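Peptidoglycan recognition protein-LC isoform LCx (Drosophila melanogaster, PDB 2F2L) binds a bacterial peptidoglycan fragment, the anhydro-muropeptide monomer, through an amidase-like extracellular domain and probably presents it to a partner receptor chain. Local coordinates at residues E147-E151 and E152-I156; L122-G125 and V126-K130; I156-W160 and P161-H165. All coordinates share one frame; numbering follows the deposited sequence.

Contact 1 (E147-E151 and E152-I156); sequences ESPGE and ELYKI. With MLD (glcnac(beta1-4)-murnac(1,6-anhydro)-L-ala-gamma-D-glu-meso-a2pm-D-ala), chain G.
P149 and L153 meet at the start of helix 151-157, where G150 is the N-cap residue and the chain turns from the ligand pocket into the helix. A cis peptide bond precedes P149, and its CB rests on CD2 of L153 at 3.6 Å, the two side chains crossing at about a right angle. Proline suits this bend because it accepts the cis peptide and still offers an apolar surface, which with L153 packs on I30 of strand 25-32. G150 has a positive phi of 96°, a conformation in which a CB would run into the carbonyl oxygen before it, so glycine fits best. Its own O begins the helical ladder by accepting Y154 N at 2.8 Å.

The side chain of K155 can be followed outward. CB lies in the first turn beside E151 O, and CG comes to 3.3 Å from that same oxygen. CD then passes E151 OE2 at 3.8 Å, so the aliphatic shaft runs obliquely across the glutamate. The chain bends at chi3 (-79°), which takes NZ to E152 OE2 in a salt bridge whose hydrogen bond is weak. The carboxylate of E151 has its salt-bridge partner elsewhere, R141, through OE1.

At the other end the loop faces the bound muropeptide. E147 N donates to O3 of the ligand at 2.9 Å, a bond using only main chain on the protein side. S148 is a second-shell residue: its hydroxyl is bonded to H140 ND1, which helps to fix that ring, and to the backbone N of H32; both histidines reach the ligand through NE2. With chi1 at -172°, S148 OG also comes within 3.4 Å of the ligand methyl carbon CAJ.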
loop_
_atom_site.group_PDB
_atom_site.type_symbol
_atom_site.label_atom_id
_atom_site.label_comp_id
_atom_site.label_asym_id
_atom_site.label_seq_id
_atom_site.Cartn_x
_atom_site.Cartn_y
_atom_site.Cartn_z
ATOM N N GLU B 147 6.282 11.165 -2.985
ATOM C CA GLU B 147 5.363 12.069 -2.292
ATOM C C GLU B 147 5.647 12.175 -0.781
ATOM O O GLU B 147 5.340 13.188 -0.134
ATOM C CB GLU B 147 3.942 11.577 -2.503
ATOM C CG GLU B 147 2.933 12.644 -2.343
ATOM C CD GLU B 147 3.033 13.677 -3.438
ATOM O OE1 GLU B 147 2.891 14.881 -3.131
ATOM O OE2 GLU B 147 3.250 13.277 -4.603
ATOM N N SER B 148 6.221 11.108 -0.227
ATOM C CA SER B 148 6.526 10.996 1.203
ATOM C C SER B 148 7.291 12.218 1.706
ATOM O O SER B 148 8.208 12.690 1.025
ATOM C CB SER B 148 7.363 9.722 1.441
ATOM O OG SER B 148 7.542 9.441 2.819
ATOM N N PRO B 149 6.937 12.738 2.906
ATOM C CA PRO B 149 5.959 12.305 3.915
ATOM C C PRO B 149 4.535 12.820 3.744
ATOM O O PRO B 149 3.786 12.830 4.714
ATOM C CB PRO B 149 6.511 12.920 5.196
ATOM C CG PRO B 149 7.083 14.234 4.718
ATOM C CD PRO B 149 7.669 13.945 3.349
ATOM N N GLY B 150 4.167 13.241 2.544
ATOM C CA GLY B 150 2.844 13.803 2.297
ATOM C C GLY B 150 2.911 15.318 2.381
ATOM O O GLY B 150 3.499 15.861 3.300
ATOM N N GLU B 151 2.268 15.986 1.435
ATOM C CA GLU B 151 2.305 17.439 1.327
ATOM C C GLU B 151 2.024 18.171 2.657
ATOM O O GLU B 151 2.752 19.113 3.008
ATOM C CB GLU B 151 1.323 17.881 0.246
ATOM C CG GLU B 151 1.291 19.380 -0.037
ATOM C CD GLU B 151 2.586 19.905 -0.622
ATOM O OE1 GLU B 151 3.326 19.117 -1.238
ATOM O OE2 GLU B 151 2.849 21.115 -0.492
ATOM N N GLU B 152 0.975 17.752 3.377
ATOM C CA GLU B 152 0.550 18.445 4.605
ATOM C C GLU B 152 1.548 18.230 5.724
ATOM O O GLU B 152 1.779 19.132 6.518
ATOM C CB GLU B 152 -0.859 18.031 5.060
ATOM C CG GLU B 152 -1.976 18.524 4.166
ATOM C CD GLU B 152 -1.954 20.047 3.968
ATOM O OE1 GLU B 152 -1.870 20.795 4.968
ATOM O OE2 GLU B 152 -2.022 20.500 2.802
ATOM N N LEU B 153 2.133 17.036 5.795
ATOM C CA LEU B 153 3.175 16.788 6.785
ATOM C C LEU B 153 4.464 17.524 6.398
ATOM O O LEU B 153 5.127 18.134 7.245
ATOM C CB LEU B 153 3.414 15.293 6.959
ATOM C CG LEU B 153 4.544 14.867 7.889
ATOM C CD1 LEU B 153 4.557 15.641 9.171
ATOM C CD2 LEU B 153 4.428 13.365 8.159
ATOM N N TYR B 154 4.804 17.502 5.116
ATOM C CA TYR B 154 5.991 18.219 4.643
ATOM C C TYR B 154 5.903 19.714 4.903
ATOM O O TYR B 154 6.880 20.328 5.329
ATOM C CB TYR B 154 6.229 17.982 3.161
ATOM C CG TYR B 154 7.533 18.541 2.657
ATOM C CD1 TYR B 154 8.737 18.044 3.106
ATOM C CD2 TYR B 154 7.561 19.556 1.710
ATOM C CE1 TYR B 154 9.948 18.546 2.629
ATOM C CE2 TYR B 154 8.754 20.056 1.225
ATOM C CZ TYR B 154 9.942 19.550 1.690
ATOM O OH TYR B 154 11.124 20.043 1.211
ATOM N N LYS B 155 4.749 20.313 4.637
ATOM C CA LYS B 155 4.583 21.741 4.897
ATOM C C LYS B 155 4.817 22.066 6.385
ATOM O O LYS B 155 5.348 23.126 6.711
ATOM C CB LYS B 155 3.213 22.248 4.437
ATOM C CG LYS B 155 3.099 22.416 2.945
ATOM C CD LYS B 155 1.881 23.259 2.551
ATOM C CE LYS B 155 0.587 22.482 2.590
ATOM N NZ LYS B 155 -0.551 23.286 2.042
ATOM N N ILE B 156 4.443 21.145 7.271
ATOM C CA ILE B 156 4.648 21.346 8.709
ATOM C C ILE B 156 6.142 21.276 9.084
ATOM O O ILE B 156 6.665 22.182 9.728
ATOM C CB ILE B 156 3.791 20.356 9.541
ATOM C CG1 ILE B 156 2.303 20.727 9.408
ATOM C CG2 ILE B 156 4.197 20.373 11.006
ATOM C CD1 ILE B 156 1.356 19.701 9.984
HETATM C CAA MLD G . 1.834 8.618 -0.999
HETATM C CAB MLD G . 3.302 8.261 -1.167
HETATM O OAC MLD G . 4.132 8.629 -0.347
HETATM N N2 MLD G . 3.579 7.534 -2.246
HETATM C C2 MLD G . 4.921 7.108 -2.627
HETATM C C3 MLD G . 5.125 7.532 -4.084
HETATM O O3 MLD G . 5.001 8.956 -4.266
HETATM C C4 MLD G . 6.442 6.989 -4.629
HETATM O O4 MLD G . 6.458 7.259 -6.020
HETATM C C5 MLD G . 6.499 5.473 -4.412
HETATM C C6 MLD G . 7.823 4.789 -4.798
HETATM O O6 MLD G . 7.618 3.346 -4.753
HETATM O O5 MLD G . 6.370 5.236 -3.013
HETATM C C1 MLD G . 5.066 5.602 -2.506
HETATM O O1 MLD G . 5.006 5.255 -1.147
HETATM C CA4 MLD G . 4.913 3.822 -0.960
HETATM C CA5 MLD G . 3.561 3.184 -1.282
HETATM O OA5 MLD G . 2.928 2.512 -0.141
HETATM C CA6 MLD G . 3.987 2.019 -2.107
HETATM O OA6 MLD G . 4.367 1.046 -1.154
HETATM C CA1 MLD G . 3.916 1.510 0.153
HETATM C CA2 MLD G . 5.116 2.150 0.869
HETATM N NAD MLD G . 4.938 2.037 2.333
HETATM C CAE MLD G . 5.833 1.469 3.122
HETATM C CAF MLD G . 5.448 1.443 4.587
HETATM O OAG MLD G . 6.906 1.005 2.734
HETATM C CA3 MLD G . 5.251 3.628 0.510
HETATM O OAH MLD G . 6.616 4.127 0.734
HETATM C CAI MLD G . 6.788 4.860 1.971
HETATM C CAJ MLD G . 6.543 6.342 1.807
HETATM C CAL MLD G . 8.231 4.659 2.478
HETATM O OAM MLD G . 8.563 5.274 3.486
HETATM N N MLD G . 9.040 3.828 1.822
HETATM C CA MLD G . 10.419 3.530 2.233
HETATM C CB MLD G . 10.321 2.334 3.186
HETATM C C MLD G . 11.186 3.101 0.969
HETATM O O MLD G . 10.734 2.213 0.242
HETATM N NAN MLD G . 12.310 3.778 0.746
HETATM C CAO MLD G . 13.220 3.562 -0.390
HETATM C CAP MLD G . 13.600 4.915 -1.076
HETATM O OBA MLD G . 14.629 4.898 -1.756
HETATM O OAQ MLD G . 12.900 5.940 -0.892
HETATM C CBB MLD G . 14.542 3.012 0.135
HETATM C CBC MLD G . 14.473 1.600 0.693
HETATM C CBD MLD G . 15.891 1.159 1.097
HETATM O OBE MLD G . 16.761 1.978 1.396
HETATM N NBF MLD G . 16.096 -0.141 1.094
HETATM C CBG MLD G . 17.393 -0.727 1.456
HETATM C CBH MLD G . 18.441 -0.380 0.380
HETATM O OBI MLD G . 18.175 -0.468 -0.818
HETATM N NBJ MLD G . 19.610 0.051 0.850
HETATM C CBK MLD G . 20.761 0.415 -0.007
HETATM C CBL MLD G . 21.965 -0.428 0.427
HETATM C CBM MLD G . 21.163 1.903 0.083
HETATM O OBO MLD G . 20.877 2.538 1.132
HETATM O OBN MLD G . 21.776 2.368 -0.910
HETATM C CBP MLD G . 17.213 -2.245 1.623
HETATM C CBQ MLD G . 18.395 -2.888 2.369
HETATM C CBR MLD G . 18.126 -4.367 2.661
HETATM C CBS MLD G . 18.954 -4.910 3.828
HETATM C CBT MLD G . 18.403 -4.350 5.146
HETATM O OBV MLD G . 17.322 -4.816 5.541
HETATM O OBU MLD G . 19.076 -3.477 5.732
HETATM N NBW MLD G . 20.359 -4.521 3.663
#

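Contact 2 (L122-G125 and V126-K130); sequences LQEG and VRLKK
E124 and R127 lie side by side on the last turn of helix 112-127 and join in a two-pronged salt bridge. R127 presents the side of its guanidinium, NE to E124 OE1 at 3.3 Å and NH2 to E124 OE2 at 3.1 Å. The carboxylate and guanidinium planes are 46° apart, and both nitrogens approach from above the carboxylate plane. A bend at R127 chi3 (68°) turns the guanidinium back to the acid one turn earlier.

One apolar contact accompanies it: E124 CG touches L128 CD1 at 3.8 Å, the glutamate shaft supplying methylene surface while its tip holds charge.

Main-chain bonds then finish the helix. L128 N still reaches E124 O, but K129 has positive phi, and the chain closes in a Schellman motif. K130 N returns to G125 O at 2.8 Å, and K129 N bonds V126 O at 3.0 Å. Glycine at 125 suits a buried site against which K130 folds back.

Around this end, L122 and V126 pack on Y135 of strand 135-139, L122 also reaches L137, and K130 pairs with D83 while its backbone bonds to I25 in strand 25-32.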
loop_
_atom_site.group_PDB
_atom_site.type_symbol
_atom_site.label_atom_id
_atom_site.label_comp_id
_atom_site.label_asym_id
_atom_site.label_seq_id
_atom_site.Cartn_x
_atom_site.Cartn_y
_atom_site.Cartn_z
ATOM N N LEU B 122 12.693 13.329 18.948
ATOM C CA LEU B 122 13.878 14.057 18.489
ATOM C C LEU B 122 14.643 14.682 19.665
ATOM O O LEU B 122 15.867 14.611 19.725
ATOM C CB LEU B 122 13.494 15.122 17.457
ATOM C CG LEU B 122 12.945 14.522 16.140
ATOM C CD1 LEU B 122 12.288 15.565 15.308
ATOM C CD2 LEU B 122 14.037 13.842 15.347
ATOM N N GLN B 123 13.921 15.275 20.603
ATOM C CA GLN B 123 14.586 15.847 21.780
ATOM C C GLN B 123 15.271 14.770 22.625
ATOM O O GLN B 123 16.329 15.004 23.191
ATOM C CB GLN B 123 13.613 16.705 22.591
ATOM C CG GLN B 123 13.357 18.026 21.878
ATOM C CD GLN B 123 12.242 18.835 22.453
ATOM O OE1 GLN B 123 11.857 18.679 23.620
ATOM N NE2 GLN B 123 11.704 19.737 21.629
ATOM N N GLU B 124 14.695 13.574 22.655
ATOM C CA GLU B 124 15.281 12.481 23.399
ATOM C C GLU B 124 16.573 12.030 22.722
ATOM O O GLU B 124 17.577 11.801 23.390
ATOM C CB GLU B 124 14.278 11.337 23.543
ATOM C CG GLU B 124 14.773 10.126 24.345
ATOM C CD GLU B 124 14.611 10.281 25.857
ATOM O OE1 GLU B 124 14.244 11.378 26.346
ATOM O OE2 GLU B 124 14.865 9.288 26.564
ATOM N N GLY B 125 16.550 11.911 21.400
ATOM C CA GLY B 125 17.756 11.592 20.625
ATOM C C GLY B 125 18.941 12.537 20.834
ATOM O O GLY B 125 20.089 12.088 20.951
ATOM N N VAL B 126 18.673 13.845 20.870
ATOM C CA VAL B 126 19.724 14.841 21.181
ATOM C C VAL B 126 20.227 14.635 22.618
ATOM O O VAL B 126 21.432 14.604 22.861
ATOM C CB VAL B 126 19.215 16.301 21.005
ATOM C CG1 VAL B 126 20.235 17.344 21.566
ATOM C CG2 VAL B 126 18.890 16.582 19.547
ATOM N N ARG B 127 19.288 14.489 23.554
ATOM C CA ARG B 127 19.600 14.301 24.968
ATOM C C ARG B 127 20.460 13.056 25.216
ATOM O O ARG B 127 21.337 13.069 26.071
ATOM C CB ARG B 127 18.306 14.204 25.786
ATOM C CG ARG B 127 18.491 14.323 27.292
ATOM C CD ARG B 127 17.208 13.965 28.066
ATOM N NE ARG B 127 16.856 12.537 27.975
ATOM C CZ ARG B 127 17.230 11.590 28.840
ATOM N NH1 ARG B 127 17.989 11.870 29.899
ATOM N NH2 ARG B 127 16.841 10.335 28.648
ATOM N N LEU B 128 20.199 11.980 24.483
ATOM C CA LEU B 128 20.963 10.743 24.638
ATOM C C LEU B 128 22.225 10.727 23.777
ATOM O O LEU B 128 22.953 9.742 23.778
ATOM C CB LEU B 128 20.096 9.537 24.264
ATOM C CG LEU B 128 18.813 9.319 25.068
ATOM C CD1 LEU B 128 18.019 8.175 24.441
ATOM C CD2 LEU B 128 19.120 9.044 26.526
ATOM N N LYS B 129 22.474 11.798 23.021
ATOM C CA LYS B 129 23.622 11.854 22.113
ATOM C C LYS B 129 23.543 10.870 20.942
ATOM O O LYS B 129 24.574 10.479 20.389
ATOM C CB LYS B 129 24.933 11.622 22.874
ATOM C CG LYS B 129 25.659 12.867 23.244
ATOM C CD LYS B 129 24.978 13.632 24.347
ATOM C CE LYS B 129 25.989 14.474 25.107
ATOM N NZ LYS B 129 25.411 15.802 25.433
ATOM N N LYS B 130 22.332 10.466 20.564
ATOM C CA LYS B 130 22.156 9.661 19.364
ATOM C C LYS B 130 22.155 10.586 18.167
ATOM O O LYS B 130 22.591 10.199 17.078
ATOM C CB LYS B 130 20.862 8.847 19.412
ATOM C CG LYS B 130 20.741 7.937 20.627
ATOM C CD LYS B 130 21.821 6.844 20.666
ATOM C CE LYS B 130 21.554 5.877 21.805
ATOM N NZ LYS B 130 22.305 4.585 21.672
#

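Contact 3 (I156-W160 and P161-H165); sequences IIKKW and PHWSH
K158 and W163 lie side by side where helix 151-157 gives way to turns, the lysine laid along one face of the indole. A chi1 of 178° carries the W163 ring away from its own N and back toward the residues before the turn. K158 CA then sits over the five-membered ring, 3.9 Å from its centroid and 14° off the normal, a CH-pi contact. Further out, K158 CG approaches W163 CE2 at 3.7 Å, and after the bend at chi3 CE reaches the benzo part at W163 CH2, 3.9 Å away.

The backbone makes this fold-back possible through two successive type I turns, I157-W160 and W160-W163, the second closed by W163 N to W160 O at 3.0 Å. P161 suits the second position of that turn, where its ring fixes phi near the value required. W160 points elsewhere, against L115, C118, Q119 and L122 of helix 112-127.

Chemically, the lysine serves through its methylenes: the flat, electron-rich indole takes up the aliphatic chain, which can remain at the surface with its charged end. The one polar atom of the ring, W163 NE1, is satisfied by Q142 OE1.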
loop_
_atom_site.group_PDB
_atom_site.type_symbol
_atom_site.label_atom_id
_atom_site.label_comp_id
_atom_site.label_asym_id
_atom_site.label_seq_id
_atom_site.Cartn_x
_atom_site.Cartn_y
_atom_site.Cartn_z
ATOM N N ILE B 156 4.443 21.145 7.271
ATOM C CA ILE B 156 4.648 21.346 8.709
ATOM C C ILE B 156 6.142 21.276 9.084
ATOM O O ILE B 156 6.665 22.182 9.728
ATOM C CB ILE B 156 3.791 20.356 9.541
ATOM C CG1 ILE B 156 2.303 20.727 9.408
ATOM C CG2 ILE B 156 4.197 20.373 11.006
ATOM C CD1 ILE B 156 1.356 19.701 9.984
ATOM N N ILE B 157 6.830 20.214 8.669
ATOM C CA ILE B 157 8.223 20.024 9.067
ATOM C C ILE B 157 9.178 21.046 8.406
ATOM O O ILE B 157 10.236 21.323 8.958
ATOM C CB ILE B 157 8.747 18.573 8.814
ATOM C CG1 ILE B 157 8.980 18.328 7.325
ATOM C CG2 ILE B 157 7.811 17.527 9.439
ATOM C CD1 ILE B 157 9.453 16.931 7.008
ATOM N N LYS B 158 8.808 21.586 7.241
ATOM C CA LYS B 158 9.561 22.685 6.619
ATOM C C LYS B 158 9.702 23.907 7.529
ATOM O O LYS B 158 10.595 24.704 7.321
ATOM C CB LYS B 158 8.914 23.153 5.310
ATOM C CG LYS B 158 9.463 22.492 4.076
ATOM C CD LYS B 158 8.945 23.157 2.789
ATOM C CE LYS B 158 9.582 24.520 2.570
ATOM N NZ LYS B 158 9.613 24.905 1.130
ATOM N N LYS B 159 8.805 24.068 8.500
ATOM C CA LYS B 159 8.860 25.187 9.451
ATOM C C LYS B 159 9.533 24.843 10.778
ATOM O O LYS B 159 9.589 25.690 11.675
ATOM C CB LYS B 159 7.458 25.700 9.736
ATOM C CG LYS B 159 6.764 26.290 8.532
ATOM C CD LYS B 159 5.276 26.310 8.764
ATOM C CE LYS B 159 4.530 27.094 7.703
ATOM N NZ LYS B 159 3.212 26.458 7.458
ATOM N N TRP B 160 10.033 23.616 10.909
ATOM C CA TRP B 160 10.766 23.211 12.101
ATOM C C TRP B 160 12.212 23.718 12.045
ATOM O O TRP B 160 12.823 23.760 10.970
ATOM C CB TRP B 160 10.737 21.686 12.262
ATOM C CG TRP B 160 9.402 21.133 12.705
ATOM C CD1 TRP B 160 8.224 21.823 12.845
ATOM C CD2 TRP B 160 9.107 19.768 13.040
ATOM N NE1 TRP B 160 7.237 20.978 13.273
ATOM C CE2 TRP B 160 7.748 19.710 13.395
ATOM C CE3 TRP B 160 9.870 18.590 13.090
ATOM C CZ2 TRP B 160 7.120 18.517 13.787
ATOM C CZ3 TRP B 160 9.249 17.406 13.474
ATOM C CH2 TRP B 160 7.890 17.379 13.821
ATOM N N PRO B 161 12.771 24.103 13.209
ATOM C CA PRO B 161 14.066 24.781 13.204
ATOM C C PRO B 161 15.219 23.951 12.614
ATOM O O PRO B 161 16.135 24.526 12.014
ATOM C CB PRO B 161 14.308 25.082 14.693
ATOM C CG PRO B 161 12.933 25.050 15.306
ATOM C CD PRO B 161 12.264 23.940 14.585
ATOM N N HIS B 162 15.171 22.630 12.753
ATOM C CA HIS B 162 16.235 21.787 12.210
ATOM C C HIS B 162 16.105 21.473 10.712
ATOM O O HIS B 162 17.007 20.859 10.131
ATOM C CB HIS B 162 16.334 20.501 13.015
ATOM C CG HIS B 162 16.842 20.711 14.408
ATOM N ND1 HIS B 162 18.175 20.581 14.739
ATOM C CD2 HIS B 162 16.201 21.054 15.553
ATOM C CE1 HIS B 162 18.333 20.834 16.027
ATOM N NE2 HIS B 162 17.149 21.114 16.546
ATOM N N TRP B 163 14.993 21.879 10.090
ATOM C CA TRP B 163 14.779 21.588 8.680
ATOM C C TRP B 163 15.910 22.193 7.851
ATOM O O TRP B 163 16.384 23.291 8.147
ATOM C CB TRP B 163 13.407 22.075 8.181
ATOM C CG TRP B 163 13.211 21.797 6.693
ATOM C CD1 TRP B 163 12.932 20.586 6.105
ATOM C CD2 TRP B 163 13.323 22.741 5.616
ATOM N NE1 TRP B 163 12.859 20.729 4.743
ATOM C CE2 TRP B 163 13.092 22.037 4.417
ATOM C CE3 TRP B 163 13.600 24.111 5.550
ATOM C CZ2 TRP B 163 13.126 22.658 3.171
ATOM C CZ3 TRP B 163 13.627 24.730 4.309
ATOM C CH2 TRP B 163 13.395 24.001 3.138
ATOM N N SER B 164 16.362 21.452 6.841
ATOM C CA SER B 164 17.387 21.918 5.919
ATOM C C SER B 164 17.004 21.595 4.480
ATOM O O SER B 164 16.337 20.578 4.219
ATOM C CB SER B 164 18.730 21.273 6.270
ATOM O OG SER B 164 19.720 21.595 5.311
ATOM N N HIS B 165 17.394 22.476 3.549
ATOM C CA HIS B 165 17.294 22.178 2.117
ATOM C C HIS B 165 18.652 21.902 1.488
ATOM O O HIS B 165 18.764 21.848 0.267
ATOM C CB HIS B 165 16.522 23.257 1.327
ATOM C CG HIS B 165 17.179 24.607 1.283
ATOM N ND1 HIS B 165 18.346 24.853 0.594
ATOM C CD2 HIS B 165 16.784 25.799 1.786
ATOM C CE1 HIS B 165 18.662 26.131 0.706
ATOM N NE2 HIS B 165 17.729 26.728 1.425
#

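Overall arrangement
Followed from the N terminus, the contacts come in series, and none nests in or crosses another. Contact 2 comes first, closing helix 112-127 and turning the chain toward strands 131-132 and 135-139. Contact 1 follows, taking the loop after strand 135-139 from the ligand pocket into helix 151-157. Contact 3 begins at I156, where contact 1 ends, and turns the chain out of that helix into the C-terminal tail. These two adjoin directly: Y154 OH packs on W163 CZ2, and P149 lies near I157. Contacts 2 and 3 meet through L122 and W160, joining helix 112-127 to the turns at the end of helix 151-157, both against L137, whereas contacts 1 and 2 stay about 10 Å apart at their nearest atoms.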